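Side-chain contacts in protein SSD1 (Saccharomyces cerevisiae S288C, PDB 7AM1), which binds mRNA and acts as a translational repressor, being a non-enzymatic pseudonuclease member of the RNase II (RNR) family: residues 534-538 with 539-543; 604-607 with 608-611. One frame throughout, in Å; residues are numbered along the deposited sequence.

Contact 1: residues 534-538 with 539-543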
loop_
_atom_site.group_PDB
_atom_site.type_symbol
_atom_site.label_atom_id
_atom_site.label_comp_id
_atom_site.label_asym_id
_atom_site.label_seq_id
_atom_site.Cartn_x
_atom_site.Cartn_y
_atom_site.Cartn_z
ATOM N N LYS A 534 -7.449 1.591 11.785
ATOM C CA LYS A 534 -6.488 2.056 12.780
ATOM C C LYS A 534 -5.103 1.881 12.177
ATOM O O LYS A 534 -4.668 0.753 11.927
ATOM C CB LYS A 534 -6.626 1.280 14.086
ATOM C CG LYS A 534 -5.954 1.960 15.282
ATOM C CD LYS A 534 -4.453 1.740 15.340
ATOM C CE LYS A 534 -3.792 2.686 16.350
ATOM N NZ LYS A 534 -3.518 4.043 15.782
ATOM N N VAL A 535 -4.413 2.979 11.926
ATOM C CA VAL A 535 -3.141 2.921 11.217
ATOM C C VAL A 535 -2.000 2.831 12.219
ATOM O O VAL A 535 -2.008 3.489 13.265
ATOM C CB VAL A 535 -2.973 4.139 10.289
ATOM C CG1 VAL A 535 -1.813 3.914 9.342
ATOM C CG2 VAL A 535 -4.253 4.397 9.498
ATOM N N ASP A 536 -1.003 2.021 11.883
ATOM C CA ASP A 536 0.203 1.887 12.681
ATOM C C ASP A 536 1.377 2.521 11.950
ATOM O O ASP A 536 1.392 2.610 10.718
ATOM C CB ASP A 536 0.525 0.420 12.964
ATOM C CG ASP A 536 -0.669 -0.346 13.476
ATOM O OD1 ASP A 536 -1.201 0.031 14.538
ATOM O OD2 ASP A 536 -1.082 -1.314 12.808
ATOM N N LEU A 537 2.358 2.977 12.729
ATOM C CA LEU A 537 3.597 3.478 12.147
ATOM C C LEU A 537 4.340 2.381 11.397
ATOM O O LEU A 537 5.126 2.681 10.494
ATOM C CB LEU A 537 4.470 4.075 13.245
ATOM C CG LEU A 537 5.344 5.281 12.911
ATOM C CD1 LEU A 537 4.524 6.437 12.338
ATOM C CD2 LEU A 537 6.102 5.705 14.179
ATOM N N ASN A 538 4.103 1.121 11.741
ATOM C CA ASN A 538 4.740 -0.012 11.080
ATOM C C ASN A 538 3.681 -0.774 10.294
ATOM O O ASN A 538 2.753 -1.339 10.883
ATOM C CB ASN A 538 5.421 -0.919 12.103
ATOM C CG ASN A 538 6.305 -1.966 11.457
ATOM O OD1 ASN A 538 6.178 -2.256 10.268
ATOM N ND2 ASN A 538 7.216 -2.534 12.239
ATOM N N ILE A 539 3.821 -0.789 8.966
ATOM C CA ILE A 539 2.854 -1.479 8.123
ATOM C C ILE A 539 2.833 -2.977 8.395
ATOM O O ILE A 539 1.887 -3.666 7.998
ATOM C CB ILE A 539 3.144 -1.211 6.632
ATOM C CG1 ILE A 539 4.585 -1.584 6.277
ATOM C CG2 ILE A 539 2.885 0.248 6.298
ATOM C CD1 ILE A 539 4.844 -1.632 4.778
ATOM N N LEU A 540 3.858 -3.505 9.061
ATOM C CA LEU A 540 3.897 -4.931 9.360
ATOM C C LEU A 540 3.048 -5.306 10.569
ATOM O O LEU A 540 2.753 -6.491 10.756
ATOM C CB LEU A 540 5.346 -5.366 9.593
ATOM C CG LEU A 540 6.297 -5.209 8.405
ATOM C CD1 LEU A 540 7.728 -5.566 8.810
ATOM C CD2 LEU A 540 5.844 -6.060 7.226
ATOM N N ASP A 541 2.648 -4.337 11.391
ATOM C CA ASP A 541 1.925 -4.646 12.616
ATOM C C ASP A 541 0.525 -5.173 12.302
ATOM O O ASP A 541 -0.201 -4.604 11.476
ATOM C CB ASP A 541 1.820 -3.406 13.509
ATOM C CG ASP A 541 3.136 -3.038 14.195
ATOM O OD1 ASP A 541 4.173 -3.704 13.978
ATOM O OD2 ASP A 541 3.123 -2.058 14.970
ATOM N N ARG A 542 0.160 -6.275 12.955
ATOM C CA ARG A 542 -1.201 -6.791 12.986
ATOM C C ARG A 542 -1.362 -7.480 14.335
ATOM O O ARG A 542 -0.441 -8.169 14.785
ATOM C CB ARG A 542 -1.491 -7.796 11.866
ATOM C CG ARG A 542 -1.278 -7.297 10.458
ATOM C CD ARG A 542 -2.362 -6.332 10.008
ATOM N NE ARG A 542 -2.078 -5.847 8.662
ATOM C CZ ARG A 542 -2.909 -5.116 7.929
ATOM N NH1 ARG A 542 -4.096 -4.762 8.405
ATOM N NH2 ARG A 542 -2.547 -4.733 6.714
ATOM N N THR A 543 -2.509 -7.287 14.981
ATOM C CA THR A 543 -2.781 -7.938 16.255
ATOM C C THR A 543 -3.672 -9.158 16.055
ATOM O O THR A 543 -4.388 -9.286 15.059
ATOM C CB THR A 543 -3.451 -6.982 17.250
ATOM O OG1 THR A 543 -4.779 -6.674 16.809
ATOM C CG2 THR A 543 -2.657 -5.694 17.388
HETATM O O HOH W 1 6.023 1.037 8.093
HETATM O O HOH W 2 3.669 0.444 14.694
HETATM O O HOH W 3 6.479 -2.774 15.114
#
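Asn538 folds its side-chain amide over the backbone of Leu540 in an Asx turn and also starts the type I beta turn that closes at Asp541, within a loop of the RNB domain. Its OD1 accepts Leu540 N at 2.9 Å, a fairly straight bond (162° at the hydrogen) arriving from above the amide plane rather than on a lone pair. CG standing opposite the backbone N (chi1 -170°) swings the amide forward over the turn, where OD1 also lies 3.3 Å from Leu540 CB. The beta turn is closed by Asp541 N on Asn538 O, 3.0 Å apart. The Asp541 side chain runs across that of Asn538 nearly at a right angle, its OD1 3.6 Å from Asn538 CB. Asp536 slants across Asp541, its OD2 3.6 Å from Asp541 CB, with the carboxylate planes 52° apart. Lys532 forms a salt bridge with Asp536 and also bonds Asp541 O, probably easing the closeness of two negative groups. A leucine in place of Asn538 would probably leave Leu540 N without its acceptor and Pro751 O, which the amide nitrogen also grips, without that donor. One water joins the crossing pair, accepting from Asn538 ND2 at 3.0 Å and donating to Asp541 OD1 at 2.7 Å.

Contact 2: residues 604-607 with 608-611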
loop_
_atom_site.group_PDB
_atom_site.type_symbol
_atom_site.label_atom_id
_atom_site.label_comp_id
_atom_site.label_asym_id
_atom_site.label_seq_id
_atom_site.Cartn_x
_atom_site.Cartn_y
_atom_site.Cartn_z
ATOM N N ALA A 604 -1.170 -20.492 -4.778
ATOM C CA ALA A 604 -1.238 -19.695 -3.559
ATOM C C ALA A 604 -1.240 -20.597 -2.334
ATOM O O ALA A 604 -0.590 -20.298 -1.324
ATOM C CB ALA A 604 -2.490 -18.820 -3.570
ATOM N N ASP A 605 -1.962 -21.715 -2.421
ATOM C CA ASP A 605 -2.038 -22.690 -1.341
ATOM C C ASP A 605 -0.653 -23.055 -0.819
ATOM O O ASP A 605 -0.328 -22.811 0.347
ATOM C CB ASP A 605 -2.788 -23.927 -1.858
ATOM C CG ASP A 605 -2.956 -25.006 -0.810
ATOM O OD1 ASP A 605 -2.032 -25.204 0.000
ATOM O OD2 ASP A 605 -4.009 -25.676 -0.811
ATOM N N GLU A 606 0.176 -23.658 -1.672
ATOM C CA GLU A 606 1.466 -24.160 -1.210
ATOM C C GLU A 606 2.458 -23.031 -0.959
ATOM O O GLU A 606 3.306 -23.142 -0.067
ATOM C CB GLU A 606 2.030 -25.152 -2.226
ATOM C CG GLU A 606 1.166 -26.398 -2.395
ATOM C CD GLU A 606 1.048 -27.202 -1.111
ATOM O OE1 GLU A 606 1.965 -27.119 -0.267
ATOM O OE2 GLU A 606 0.030 -27.905 -0.939
ATOM N N LEU A 607 2.366 -21.942 -1.723
ATOM C CA LEU A 607 3.296 -20.833 -1.544
ATOM C C LEU A 607 3.118 -20.195 -0.170
ATOM O O LEU A 607 4.089 -20.007 0.574
ATOM C CB LEU A 607 3.091 -19.806 -2.659
ATOM C CG LEU A 607 4.261 -18.861 -2.943
ATOM C CD1 LEU A 607 4.034 -18.103 -4.248
ATOM C CD2 LEU A 607 4.459 -17.903 -1.783
ATOM N N ILE A 608 1.874 -19.871 0.188
ATOM C CA ILE A 608 1.594 -19.238 1.475
ATOM C C ILE A 608 1.983 -20.167 2.619
ATOM O O ILE A 608 2.525 -19.728 3.640
ATOM C CB ILE A 608 0.104 -18.855 1.554
ATOM C CG1 ILE A 608 -0.224 -17.714 0.586
ATOM C CG2 ILE A 608 -0.293 -18.498 2.988
ATOM C CD1 ILE A 608 0.614 -16.495 0.743
ATOM N N LYS A 609 1.697 -21.463 2.475
ATOM C CA LYS A 609 2.079 -22.423 3.504
ATOM C C LYS A 609 3.591 -22.463 3.682
ATOM O O LYS A 609 4.087 -22.595 4.807
ATOM C CB LYS A 609 1.554 -23.812 3.141
ATOM C CG LYS A 609 0.053 -23.980 3.294
ATOM C CD LYS A 609 -0.362 -25.412 2.989
ATOM C CE LYS A 609 -1.862 -25.525 2.843
ATOM N NZ LYS A 609 -2.278 -26.798 2.169
ATOM N N GLY A 610 4.339 -22.346 2.582
ATOM C CA GLY A 610 5.788 -22.337 2.686
ATOM C C GLY A 610 6.307 -21.138 3.452
ATOM O O GLY A 610 7.217 -21.261 4.276
ATOM N N VAL A 611 5.718 -19.965 3.211
ATOM C CA VAL A 611 6.120 -18.762 3.929
ATOM C C VAL A 611 5.761 -18.882 5.405
ATOM O O VAL A 611 6.592 -18.629 6.285
ATOM C CB VAL A 611 5.478 -17.518 3.286
ATOM C CG1 VAL A 611 5.810 -16.268 4.078
ATOM C CG2 VAL A 611 5.951 -17.355 1.843
#
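Asp605 and Lys609, four residues apart on the short alpha-helix 604-612 of the RNB domain, carry the charged part of this contact. Lys609 directs CG opposite its own carbonyl carbon (chi1 -73°) and is extended from there on, which takes the chain back past Asp605 O, with CG 3.2 Å from that oxygen, to the carboxylate. The resulting i to i+4 salt bridge, NZ to Asp605 OD1, carries only a weak hydrogen bond, and its detail is doubtful because OD1 is modelled too tightly. Asn512 engages both partners: its backbone O accepts from Lys609 NZ and its ND2 donates to Asp605 OD2, which probably helps to hold the pair in place. Glu606 OE2 stays 4.0 Å from Lys609 NZ, near enough to add a probable electrostatic pull but not a second salt bridge.

Backbone bonds follow the alpha-helical pattern. Ile608 N meets Ala604 O at 2.9 Å, Lys609 N meets Asp605 O at 3.2 Å, and Gly610 and Val611 bond in the same way to Glu606 and Leu607. Ile608 CG1 lies against the first of these carbonyls, 3.2 Å from Ala604 O.

The apolar contact lies on another face. Leu607 and Val611 run side by side, pointing the same way, with Leu607 CD2 4.0 Å from Val611 CG2. Leu607 packs on Met585 and Phe588 of helix 582-595 and on Leu627 of helix 617-629, Val611 touches Arg620 and Ile623 of that second helix, and Ile608 meets Leu522 in a loop.

In the fold
Contact 1 comes first along the chain, in the loop between helices 523-529 and 544-568; contact 2 follows on helix 604-612, and both belong to the RNB domain. Their centres are 23 Å apart and their nearest atoms about 11 Å, so they do not touch. Contact 1 lies closer to the centre of the chain, about 12 Å from it against 21 Å, and its side chains reach helices 689-725 and 523-529. Contact 2 instead packs among helices 582-595 and 617-629. The two are thus separate local arrangements, a turn within an inter-helix loop and an i to i+4 contact along one helix, within the RNB domain of an RNA-binding pseudonuclease.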